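Local coordinates for protein putative metal-dependent hydrolase (Bacillus subtilis, PDB 6KNS) that binds two zinc ions in a metallo-beta-lactamase fold and is probably a metal-dependent hydrolase, perhaps related in activity to tRNA 3'-processing endoribonucleases, at residues Ala24-Leu29 and Leu215-His220; Leu37-Gly42 and Val156-Asp161; Glu56-Val61 and Gly75-Ala80; Val61-Ser64 and His70-Asp73; Phe135-Thr138 and Val142-Tyr145. All blocks are in the same frame, centred on the assembly; numbering follows the deposited sequence.

Contact 1 of 5, residues Ala24-Leu29 and Leu215-His220; sequences ATSGYL and LTHLPH. With ZN (zinc ion), chain G.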
# COMPACT_ATOMS: atom_id res chain seq x y z
N ALA A 24 5.30 -4.05 6.73
CA ALA A 24 5.44 -3.33 5.47
C ALA A 24 6.46 -3.96 4.55
O ALA A 24 7.29 -4.78 4.98
CB ALA A 24 5.75 -1.83 5.72
N THR A 25 6.42 -3.60 3.26
CA THR A 25 7.48 -4.02 2.32
C THR A 25 8.45 -2.84 2.14
O THR A 25 8.37 -1.87 2.90
CB THR A 25 6.94 -4.57 1.01
OG1 THR A 25 6.39 -3.53 0.19
CG2 THR A 25 5.85 -5.63 1.26
N SER A 26 9.40 -2.94 1.20
CA SER A 26 10.52 -2.03 1.15
C SER A 26 10.22 -0.52 1.21
O SER A 26 9.50 0.02 0.40
CB SER A 26 11.37 -2.30 -0.07
OG SER A 26 11.91 -3.62 -0.04
N GLY A 27 10.85 0.12 2.18
CA GLY A 27 10.84 1.57 2.37
C GLY A 27 11.86 1.97 3.43
O GLY A 27 11.86 1.42 4.55
N TYR A 28 12.76 2.89 3.08
CA TYR A 28 13.84 3.34 4.00
C TYR A 28 13.91 4.86 4.04
O TYR A 28 14.01 5.51 2.99
CB TYR A 28 15.18 2.76 3.57
CG TYR A 28 15.06 1.28 3.43
CD1 TYR A 28 15.32 0.45 4.49
CD2 TYR A 28 14.62 0.72 2.24
CE1 TYR A 28 15.17 -0.92 4.39
CE2 TYR A 28 14.48 -0.65 2.12
CZ TYR A 28 14.76 -1.46 3.21
OH TYR A 28 14.61 -2.81 3.11
N LEU A 29 13.89 5.42 5.25
CA LEU A 29 13.89 6.85 5.41
C LEU A 29 15.31 7.31 5.74
O LEU A 29 15.85 6.94 6.79
CB LEU A 29 12.93 7.26 6.51
CG LEU A 29 12.96 8.71 7.03
CD1 LEU A 29 12.62 9.74 5.97
CD2 LEU A 29 11.99 8.84 8.17
N LEU A 215 20.16 -7.00 7.37
CA LEU A 215 19.50 -7.92 6.49
C LEU A 215 18.04 -7.53 6.35
O LEU A 215 17.35 -7.32 7.34
CB LEU A 215 19.64 -9.34 7.06
CG LEU A 215 21.08 -9.82 7.30
CD1 LEU A 215 21.08 -11.23 7.96
CD2 LEU A 215 21.92 -9.84 6.01
N THR A 216 17.55 -7.46 5.13
CA THR A 216 16.20 -7.01 4.87
C THR A 216 15.55 -7.78 3.69
O THR A 216 16.08 -8.81 3.21
CB THR A 216 16.23 -5.47 4.67
OG1 THR A 216 14.89 -4.97 4.60
CG2 THR A 216 17.00 -5.07 3.38
N HIS A 217 14.39 -7.33 3.24
CA HIS A 217 13.63 -7.99 2.18
C HIS A 217 13.35 -9.42 2.58
O HIS A 217 13.59 -10.36 1.84
CB HIS A 217 14.38 -7.93 0.87
CG HIS A 217 13.50 -7.91 -0.33
ND1 HIS A 217 13.02 -9.07 -0.92
CD2 HIS A 217 12.97 -6.87 -1.03
CE1 HIS A 217 12.27 -8.74 -1.96
NE2 HIS A 217 12.22 -7.41 -2.04
N LEU A 218 12.79 -9.54 3.78
CA LEU A 218 12.76 -10.79 4.54
C LEU A 218 11.71 -11.76 4.02
O LEU A 218 10.70 -11.35 3.45
CB LEU A 218 12.47 -10.48 6.00
CG LEU A 218 13.45 -9.55 6.69
CD1 LEU A 218 12.92 -9.18 8.14
CD2 LEU A 218 14.85 -10.19 6.69
N PRO A 219 11.95 -13.07 4.23
CA PRO A 219 11.00 -14.10 3.79
C PRO A 219 9.84 -14.29 4.76
O PRO A 219 9.88 -13.78 5.86
CB PRO A 219 11.86 -15.37 3.77
CG PRO A 219 12.92 -15.13 4.81
CD PRO A 219 13.20 -13.64 4.75
N HIS A 220 8.81 -15.00 4.33
CA HIS A 220 7.62 -15.24 5.13
C HIS A 220 7.59 -16.67 5.69
O HIS A 220 6.52 -17.24 5.87
CB HIS A 220 6.36 -14.96 4.26
CG HIS A 220 6.30 -13.55 3.76
ND1 HIS A 220 5.58 -12.57 4.41
CD2 HIS A 220 6.93 -12.93 2.74
CE1 HIS A 220 5.75 -11.41 3.79
NE2 HIS A 220 6.55 -11.60 2.76
ZN ZN G . 11.62 -6.63 -3.91
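At the zinc-bearing mouth of the metallo-beta-lactamase sandwich, Ser26, just before strand 27-32, and Tyr28 within it meet Thr216, the last residue of strand 212-216, and His217 right after it. One hydrogen bond joins the two sides: Tyr28 OH and Thr216 OG1 are 2.6 Å apart, and either hydroxyl could be the donor. The phenol and the threonine hydroxyl meet head-on, each reaching out from its own sheet, and Thr216 OG1 lies in the plane of the tyrosine ring at its phenolic edge. Thr216 turns OG1 anti to its backbone N (chi1 -172°), which directs the hydroxyl at the phenol. A tyrosine is long enough to span the gap between sheets, and threonine offers a short hydroxyl for it to meet, with the methyl alongside. Thr216 OG1 has a further hydrogen-bond partner, so this buried hydroxyl is well satisfied.

Immediately after the strand, His217 adopts a left-handed backbone conformation and extends its imidazole to the metal, NE2 binding zinc at 2.1 Å. Small Ser26 fits beside that ring, its OG 3.6 Å from His217 CD2, and also lies close to His70. Asp69, His70 and Asp161 complete this zinc's protein ligands. A histidine carried just beyond a strand end, beside the gap between two facing sheets, is typical of the dinuclear metal site of the metallo-beta-lactamase fold.

Contact 2 of 5, residues Leu37-Gly42 and Val156-Asp161; sequences LLVDCG and VVYTAD. With ZN (zinc ion), chain H; ZN (zinc ion), chain G.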
# COMPACT_ATOMS: atom_id res chain seq x y z
N LEU A 37 14.70 11.90 2.67
CA LEU A 37 14.67 11.11 1.44
C LEU A 37 14.06 9.73 1.71
O LEU A 37 14.52 9.03 2.59
CB LEU A 37 16.09 10.90 0.90
CG LEU A 37 16.32 10.02 -0.33
CD1 LEU A 37 15.62 10.64 -1.53
CD2 LEU A 37 17.85 9.77 -0.58
N LEU A 38 13.06 9.35 0.93
CA LEU A 38 12.47 8.05 1.04
C LEU A 38 13.04 7.19 -0.08
O LEU A 38 12.95 7.55 -1.24
CB LEU A 38 10.93 8.11 0.94
CG LEU A 38 10.23 6.74 0.96
CD1 LEU A 38 10.32 6.03 2.30
CD2 LEU A 38 8.77 6.78 0.49
N VAL A 39 13.65 6.08 0.30
CA VAL A 39 14.22 5.14 -0.63
C VAL A 39 13.26 3.95 -0.69
O VAL A 39 13.11 3.20 0.28
CB VAL A 39 15.63 4.71 -0.19
CG1 VAL A 39 16.17 3.58 -1.09
CG2 VAL A 39 16.57 5.92 -0.19
N ASP A 40 12.61 3.81 -1.85
CA ASP A 40 11.54 2.84 -2.10
C ASP A 40 10.29 3.16 -1.31
O ASP A 40 10.36 3.81 -0.24
CB ASP A 40 12.00 1.36 -1.97
CG ASP A 40 12.92 0.94 -3.13
OD1 ASP A 40 13.00 1.70 -4.12
OD2 ASP A 40 13.57 -0.10 -3.07
N CYS A 41 9.15 2.70 -1.83
CA CYS A 41 7.86 3.14 -1.36
C CYS A 41 6.81 2.03 -1.57
O CYS A 41 5.84 2.16 -2.31
CB CYS A 41 7.47 4.42 -2.13
SG CYS A 41 6.03 5.28 -1.46
N GLY A 42 7.03 0.92 -0.88
CA GLY A 42 6.24 -0.29 -1.06
C GLY A 42 4.96 -0.32 -0.25
O GLY A 42 4.43 0.73 0.14
N VAL A 156 26.07 4.81 3.25
CA VAL A 156 25.22 3.65 3.35
C VAL A 156 25.03 3.03 1.97
O VAL A 156 24.75 3.73 1.02
CB VAL A 156 23.84 4.02 3.98
CG1 VAL A 156 22.93 2.83 4.04
CG2 VAL A 156 24.03 4.63 5.39
N VAL A 157 25.13 1.71 1.88
CA VAL A 157 24.89 1.00 0.63
C VAL A 157 23.63 0.18 0.81
O VAL A 157 23.48 -0.53 1.81
CB VAL A 157 26.09 0.10 0.23
CG1 VAL A 157 25.74 -0.80 -0.96
CG2 VAL A 157 27.32 0.95 -0.11
N TYR A 158 22.74 0.30 -0.16
CA TYR A 158 21.49 -0.44 -0.26
C TYR A 158 21.57 -1.29 -1.51
O TYR A 158 21.74 -0.76 -2.59
CB TYR A 158 20.33 0.54 -0.40
CG TYR A 158 18.98 -0.03 -0.65
CD1 TYR A 158 18.49 -1.09 0.12
CD2 TYR A 158 18.14 0.51 -1.64
CE1 TYR A 158 17.19 -1.61 -0.09
CE2 TYR A 158 16.84 0.01 -1.86
CZ TYR A 158 16.38 -1.04 -1.08
OH TYR A 158 15.11 -1.54 -1.28
N THR A 159 21.50 -2.61 -1.37
CA THR A 159 21.60 -3.50 -2.52
C THR A 159 20.35 -3.48 -3.40
O THR A 159 20.37 -4.04 -4.49
CB THR A 159 21.78 -4.99 -2.09
OG1 THR A 159 20.61 -5.42 -1.38
CG2 THR A 159 23.01 -5.19 -1.21
N ALA A 160 19.25 -2.89 -2.94
CA ALA A 160 17.97 -3.15 -3.55
C ALA A 160 17.84 -4.68 -3.68
O ALA A 160 18.30 -5.43 -2.80
CB ALA A 160 17.84 -2.43 -4.90
N ASP A 161 17.23 -5.15 -4.76
CA ASP A 161 17.05 -6.57 -4.98
C ASP A 161 18.06 -7.08 -5.96
O ASP A 161 18.23 -6.50 -7.03
CB ASP A 161 15.70 -6.84 -5.62
CG ASP A 161 14.54 -6.62 -4.67
OD1 ASP A 161 14.67 -6.00 -3.58
OD2 ASP A 161 13.50 -7.11 -5.05
ZN ZN H . 12.17 -7.00 -7.00
ZN ZN G . 11.62 -6.63 -3.91
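Tyr158 donates its phenolic proton to the carboxylate of Asp40 on the less usual anti side, with OH 2.8 Å from Asp40 OD2 and lying 26° out of the carboxylate plane. That same oxygen also accepts a hydrogen bond from ND1 of the zinc ligand His70, while Asp40 OD1 takes the backbone N-H of Ser64. The buried carboxylate is thus gripped through both oxygens and serves as a second-shell residue that holds the ring of His70 by ND1 and so would restrain its rotation. Asp40 OD2 sits in the plane of the Tyr158 ring at its edge, with carboxylate and ring planes 71° apart.

With its ring trans to the main-chain nitrogen (chi1 174°), Tyr158 extends from its strand towards the other sheet. On the way it runs past Val39, whose CG1 packs 3.7 Å from Tyr158 CD2; a compact branched residue suits this place beside an aromatic ring. Over the centre of one ring face lies the backbone N of Ala160, 3.5 Å above the plane, where the chain turns back over its own tyrosine. That turn leads to Asp161, whose OD2 bridges the two zinc ions.

Strand 35-39 belongs to one sheet of the sandwich and strand 155-158 to the other. Val39 also touches Met147 and Ile149 of strand 145-150, the Tyr158 ring meets that of Tyr28 from strand 27-32, and Val156 lies against strand 7-13.

Contact 3 of 5, residues Glu56-Val61 and Gly75-Ala80; sequences EKLDAV and GPLQFA. With CA (calcium ion), chain F.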
# COMPACT_ATOMS: atom_id res chain seq x y z
N GLU A 56 4.21 16.44 3.65
CA GLU A 56 4.70 17.77 3.22
C GLU A 56 6.18 18.07 3.62
O GLU A 56 6.82 18.95 3.05
CB GLU A 56 3.78 18.85 3.78
CG GLU A 56 3.89 19.04 5.34
CD GLU A 56 2.74 18.38 6.16
OE1 GLU A 56 2.13 17.37 5.67
OE2 GLU A 56 2.50 18.88 7.30
N LYS A 57 6.72 17.33 4.58
CA LYS A 57 8.12 17.50 4.97
C LYS A 57 9.04 16.51 4.24
O LYS A 57 10.23 16.53 4.42
CB LYS A 57 8.25 17.39 6.49
CG LYS A 57 7.87 18.70 7.19
CD LYS A 57 7.87 18.53 8.72
CE LYS A 57 7.27 19.75 9.48
NZ LYS A 57 6.63 19.36 10.79
N LEU A 58 8.49 15.69 3.36
CA LEU A 58 9.28 14.75 2.60
C LEU A 58 9.88 15.49 1.39
O LEU A 58 9.16 16.11 0.63
CB LEU A 58 8.37 13.60 2.18
CG LEU A 58 8.97 12.32 1.61
CD1 LEU A 58 9.79 11.57 2.70
CD2 LEU A 58 7.81 11.50 1.07
N ASP A 59 11.20 15.47 1.23
CA ASP A 59 11.86 16.25 0.19
C ASP A 59 12.03 15.49 -1.12
O ASP A 59 12.07 16.11 -2.18
CB ASP A 59 13.24 16.71 0.66
CG ASP A 59 13.18 17.61 1.89
OD1 ASP A 59 13.06 18.85 1.75
OD2 ASP A 59 13.21 17.07 3.00
N ALA A 60 12.20 14.18 -1.06
CA ALA A 60 12.38 13.43 -2.30
C ALA A 60 12.18 11.96 -2.05
O ALA A 60 12.25 11.51 -0.92
CB ALA A 60 13.79 13.69 -2.89
N VAL A 61 11.86 11.25 -3.12
CA VAL A 61 11.73 9.82 -3.13
C VAL A 61 12.67 9.31 -4.22
O VAL A 61 12.85 9.96 -5.23
CB VAL A 61 10.31 9.39 -3.46
CG1 VAL A 61 10.19 7.86 -3.54
CG2 VAL A 61 9.32 9.96 -2.42
N GLY A 75 1.11 5.88 -5.80
CA GLY A 75 -0.19 6.48 -6.10
C GLY A 75 -0.77 7.20 -4.90
O GLY A 75 -1.08 8.40 -4.97
N PRO A 76 -0.92 6.49 -3.79
CA PRO A 76 -1.40 7.15 -2.59
C PRO A 76 -0.51 8.33 -2.18
O PRO A 76 -1.03 9.33 -1.69
CB PRO A 76 -1.37 6.04 -1.54
CG PRO A 76 -1.53 4.76 -2.33
CD PRO A 76 -0.77 5.03 -3.61
N LEU A 77 0.79 8.28 -2.46
CA LEU A 77 1.65 9.44 -2.15
C LEU A 77 1.30 10.64 -3.02
O LEU A 77 1.31 11.78 -2.55
CB LEU A 77 3.12 9.09 -2.27
CG LEU A 77 4.09 10.23 -2.03
CD1 LEU A 77 3.90 10.88 -0.63
CD2 LEU A 77 5.50 9.69 -2.22
N GLN A 78 0.96 10.37 -4.27
CA GLN A 78 0.52 11.41 -5.18
C GLN A 78 -0.78 12.02 -4.72
O GLN A 78 -0.93 13.25 -4.73
CB GLN A 78 0.44 10.88 -6.63
CG GLN A 78 1.84 10.49 -7.17
CD GLN A 78 1.77 9.67 -8.44
OE1 GLN A 78 0.79 8.97 -8.67
NE2 GLN A 78 2.79 9.79 -9.30
N PHE A 79 -1.71 11.19 -4.27
CA PHE A 79 -2.91 11.78 -3.70
C PHE A 79 -2.62 12.57 -2.40
O PHE A 79 -3.24 13.60 -2.18
CB PHE A 79 -3.97 10.73 -3.47
CG PHE A 79 -4.66 10.23 -4.73
CD1 PHE A 79 -4.44 10.84 -5.98
CD2 PHE A 79 -5.60 9.20 -4.64
CE1 PHE A 79 -5.11 10.38 -7.13
CE2 PHE A 79 -6.27 8.75 -5.79
CZ PHE A 79 -6.04 9.34 -7.03
N ALA A 80 -1.69 12.11 -1.55
CA ALA A 80 -1.34 12.83 -0.32
C ALA A 80 -0.83 14.23 -0.67
O ALA A 80 -1.19 15.20 -0.01
CB ALA A 80 -0.30 12.06 0.53
CA CA F . 11.96 18.63 4.66
O HOH W 1 12.23 16.58 6.13
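Leu77 of helix 74-86 meets Val61 of strand 60-62 with one methyl and Leu58, in the turn before that strand, with the other. Leu77 CD2 meets Val61 CG2 at 3.8 Å, the two side chains passing alongside and pointing opposite ways, and Leu77 CD1 makes a looser touch with Leu58 CD2 at 4.3 Å. CG of Leu77, trans to its backbone N (chi1 178°), extends the fork from the helix towards the strand. Leucine suits the helix face because its forked end meets two partners at once, and valine offers it a short branch.

One shell out, Leu94 of strand 94-98 touches both Val61 and Leu77, while Leu46 and Leu49 of helix 45-49 cover Leu77 and Leu58.

Leu58 sits between two calcium ligands that anchor its turn. Lys57 O binds the ion at 2.7 Å and Asp59 OD2 at 2.6 Å, with a water and the carbonyl oxygen of Asp34. Asp59 OD2 also accepts a hydrogen bond from Ser36 N of the neighbouring strand. The helix's other flank packs against the second subunit. A helix laid on the outer face of a sheet is typical of the alpha-beta/beta-alpha sandwich, here with a calcium site where strands 35-39 and 60-62 begin.

Contact 4 of 5, residues Val61-Ser64 and His70-Asp73; sequences VILS and HIAD. With ZN (zinc ion), chain G.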
# COMPACT_ATOMS: atom_id res chain seq x y z
N VAL A 61 11.86 11.25 -3.12
CA VAL A 61 11.73 9.82 -3.13
C VAL A 61 12.67 9.31 -4.22
O VAL A 61 12.85 9.96 -5.23
CB VAL A 61 10.31 9.39 -3.46
CG1 VAL A 61 10.19 7.86 -3.54
CG2 VAL A 61 9.32 9.96 -2.42
N ILE A 62 13.26 8.13 -4.00
CA ILE A 62 14.01 7.43 -5.05
C ILE A 62 13.65 5.96 -5.01
O ILE A 62 13.51 5.38 -3.91
CB ILE A 62 15.56 7.64 -4.94
CG1 ILE A 62 16.29 6.92 -6.07
CG2 ILE A 62 16.11 7.09 -3.63
CD1 ILE A 62 17.72 7.48 -6.27
N LEU A 63 13.48 5.39 -6.20
CA LEU A 63 12.98 4.05 -6.43
C LEU A 63 14.03 3.16 -7.10
O LEU A 63 14.56 3.50 -8.14
CB LEU A 63 11.77 4.13 -7.36
CG LEU A 63 10.63 4.97 -6.81
CD1 LEU A 63 9.49 4.97 -7.85
CD2 LEU A 63 10.13 4.45 -5.42
N SER A 64 14.37 2.03 -6.46
CA SER A 64 15.39 1.14 -7.00
C SER A 64 14.88 0.42 -8.27
O SER A 64 15.65 0.18 -9.20
CB SER A 64 15.77 0.06 -5.98
OG SER A 64 14.60 -0.65 -5.57
N HIS A 70 8.02 -2.43 -4.09
CA HIS A 70 8.84 -1.22 -3.95
C HIS A 70 8.15 0.09 -4.38
O HIS A 70 8.71 1.16 -4.17
CB HIS A 70 10.14 -1.41 -4.74
CG HIS A 70 10.96 -2.55 -4.21
ND1 HIS A 70 12.12 -2.37 -3.49
CD2 HIS A 70 10.71 -3.88 -4.22
CE1 HIS A 70 12.56 -3.56 -3.10
NE2 HIS A 70 11.73 -4.49 -3.55
N ILE A 71 6.97 0.00 -5.00
CA ILE A 71 6.27 1.20 -5.52
C ILE A 71 4.77 1.25 -5.23
O ILE A 71 4.11 2.25 -5.59
CB ILE A 71 6.41 1.34 -7.03
CG1 ILE A 71 5.59 0.25 -7.76
CG2 ILE A 71 7.90 1.26 -7.45
CD1 ILE A 71 5.61 0.43 -9.26
N ALA A 72 4.23 0.25 -4.51
CA ALA A 72 2.78 0.19 -4.31
C ALA A 72 2.20 1.46 -3.74
O ALA A 72 1.08 1.79 -4.08
CB ALA A 72 2.34 -1.06 -3.45
N ASP A 73 2.93 2.16 -2.86
CA ASP A 73 2.40 3.37 -2.24
C ASP A 73 2.68 4.70 -2.99
O ASP A 73 2.34 5.78 -2.48
CB ASP A 73 2.77 3.48 -0.76
CG ASP A 73 1.70 2.90 0.19
OD1 ASP A 73 0.54 2.60 -0.25
OD2 ASP A 73 2.04 2.77 1.40
ZN ZN G . 11.62 -6.63 -3.91
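Leu63 and Ser64 meet His70 in the closer, buried part of this contact, Leu63 turning its two methyls to His70 and Ile71 at the end of the zinc-binding motif. Leu63 CD2 approaches the carbonyl oxygen His70 O at 3.8 Å. CG of Leu63 stands opposite its carbonyl carbon (chi1 -60°), which swings the end of the side chain towards the helical turn although its first bond runs alongside. A leucine serves well here, as its fork can send one methyl to each of two successive residues.

Also on this inner side, Ser64 OG lies obliquely to the imidazole, 3.7 Å from His70 ND1, too long for a bond; ND1 is instead held by Asp40. With that nitrogen engaged, NE2 faces the metal and binds zinc at 2.2 Å. His70 closes the HxHxDH motif of the superfamily, which starts at His65 directly after Ser64.

Ile71 marks the looser side. Its CG2 lies 4.1 Å from Leu63 CD1, where the two side chains run roughly perpendicular; the longer branch leads away, and the residue is partly exposed, as is Ala72. Beyond them the chain comes to the subunit interface, where Ala72 packs on Pro76 of the second subunit and Asp73 OD1 bonds to Ser43 OG of that subunit.

Strand 60-62 lies between strands 35-39 and 94-98, with Leu63 resting on Ile96 of the latter, Ile62 facing strand 131-137 of the opposite sheet, and helix 74-86 following Asp73.

Contact 5 of 5, residues Phe135-Thr138 and Val142-Tyr145; sequences FLKT and VTCY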
# COMPACT_ATOMS: atom_id res chain seq x y z
N PHE A 135 25.09 4.44 -8.27
CA PHE A 135 24.20 3.30 -8.60
C PHE A 135 24.98 2.10 -9.14
O PHE A 135 26.00 2.29 -9.77
CB PHE A 135 23.21 3.73 -9.67
CG PHE A 135 22.36 4.89 -9.26
CD1 PHE A 135 21.22 4.70 -8.49
CD2 PHE A 135 22.75 6.17 -9.54
CE1 PHE A 135 20.45 5.77 -8.05
CE2 PHE A 135 21.97 7.24 -9.13
CZ PHE A 135 20.83 7.04 -8.36
N LEU A 136 24.47 0.90 -8.90
CA LEU A 136 24.98 -0.32 -9.55
C LEU A 136 23.78 -1.13 -10.04
O LEU A 136 22.85 -1.42 -9.27
CB LEU A 136 25.80 -1.14 -8.57
CG LEU A 136 26.33 -2.51 -9.02
CD1 LEU A 136 27.38 -2.36 -10.15
CD2 LEU A 136 26.92 -3.29 -7.82
N LYS A 137 23.78 -1.51 -11.33
CA LYS A 137 22.73 -2.39 -11.84
C LYS A 137 22.79 -3.76 -11.16
O LYS A 137 23.88 -4.31 -10.98
CB LYS A 137 22.88 -2.56 -13.32
CG LYS A 137 21.61 -3.06 -14.01
CD LYS A 137 21.77 -2.82 -15.55
CE LYS A 137 20.56 -3.35 -16.31
NZ LYS A 137 20.26 -4.75 -15.85
N THR A 138 21.63 -4.29 -10.75
CA THR A 138 21.59 -5.58 -10.05
C THR A 138 21.23 -6.71 -11.03
O THR A 138 20.85 -6.46 -12.17
CB THR A 138 20.61 -5.53 -8.88
OG1 THR A 138 19.26 -5.33 -9.35
CG2 THR A 138 21.00 -4.39 -7.88
N VAL A 142 13.65 -7.73 -13.28
CA VAL A 142 13.42 -6.44 -13.93
C VAL A 142 14.62 -5.56 -13.65
O VAL A 142 15.39 -5.83 -12.73
CB VAL A 142 12.12 -5.72 -13.48
CG1 VAL A 142 10.85 -6.52 -13.89
CG2 VAL A 142 12.13 -5.39 -11.96
N THR A 143 14.79 -4.51 -14.44
CA THR A 143 15.85 -3.55 -14.25
C THR A 143 15.81 -3.01 -12.83
O THR A 143 14.75 -2.61 -12.32
CB THR A 143 15.68 -2.37 -15.24
OG1 THR A 143 15.65 -2.91 -16.55
CG2 THR A 143 16.81 -1.38 -15.15
N CYS A 144 16.94 -3.05 -12.16
CA CYS A 144 16.95 -2.62 -10.78
C CYS A 144 18.32 -2.05 -10.47
O CYS A 144 19.31 -2.53 -11.04
CB CYS A 144 16.57 -3.80 -9.85
SG CYS A 144 16.63 -3.38 -8.12
N TYR A 145 18.38 -0.99 -9.63
CA TYR A 145 19.67 -0.39 -9.26
C TYR A 145 19.89 -0.35 -7.76
O TYR A 145 19.04 0.15 -7.03
CB TYR A 145 19.85 1.03 -9.84
CG TYR A 145 19.94 1.01 -11.31
CD1 TYR A 145 21.16 0.93 -11.97
CD2 TYR A 145 18.78 1.00 -12.07
CE1 TYR A 145 21.22 0.87 -13.37
CE2 TYR A 145 18.83 0.94 -13.45
CZ TYR A 145 20.04 0.89 -14.10
OH TYR A 145 20.03 0.83 -15.47
O HOH W 2 18.54 -5.12 -13.34
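Lys137 sets CG anti to its backbone N (chi1 -161°) and Tyr145 sets its ring anti to its carbonyl carbon (chi1 -66°), turns that carry the aliphatic lysine chain obliquely across the tyrosine, with Lys137 CB 3.8 Å from Tyr145 CE1. A further bend at the end of the lysine brings NZ to a water, which also accepts from Cys144 N and donates to Thr138 O. Lysine suits this exposed position because its methylenes lie against the tyrosine while its ammonium group reaches water.

Lys137 and Tyr145 form an antiparallel, non-hydrogen-bonded pair, supported by a CH...O contact from Tyr145 CA to Leu136 O at 3.3 Å. One residue on, Thr138 N donates a nearly straight 2.9 Å bond to Cys144 O. Thr138 OG1 packs 3.1 Å from Cys144 CB, but its polar partner is Asp161 O, which ties the hairpin to the loop of the bridging zinc ligand. Two residues back from Lys137 on the same face, Phe135 CD1 meets Tyr145 CB at 4.1 Å, the two side chains at nearly 90° to each other.

Strands 131-137 and 145-150 are antiparallel neighbours, joined by a connection that carries the zinc ligand His140; Phe168 and Phe171 of helix 168-171 cover Leu136, and Phe120 stacks on Phe135.

How the contacts relate
Contacts 1 and 2 both span the two sheets through a buried tyrosine hydroxyl, and contact 2 lies almost at the centre of the chain. Contact 4 shares one zinc ion with both, but it has no hydrogen bond between its segments; His70 ND1 and the backbone N of Ser64 turn to Asp40 of contact 2. Contact 3 shares Val61 and strand 60-62 with contact 4, yet is purely hydrophobic between its segments, set about 16 Å from the chain centre beside calcium; both reach the second subunit. Contact 5, partly exposed, is the one with backbone pairing and a bridging water. It joins the zinc region through Thr138 with contact 2 and through a backbone bond, Tyr145 to Ser64, with contact 4.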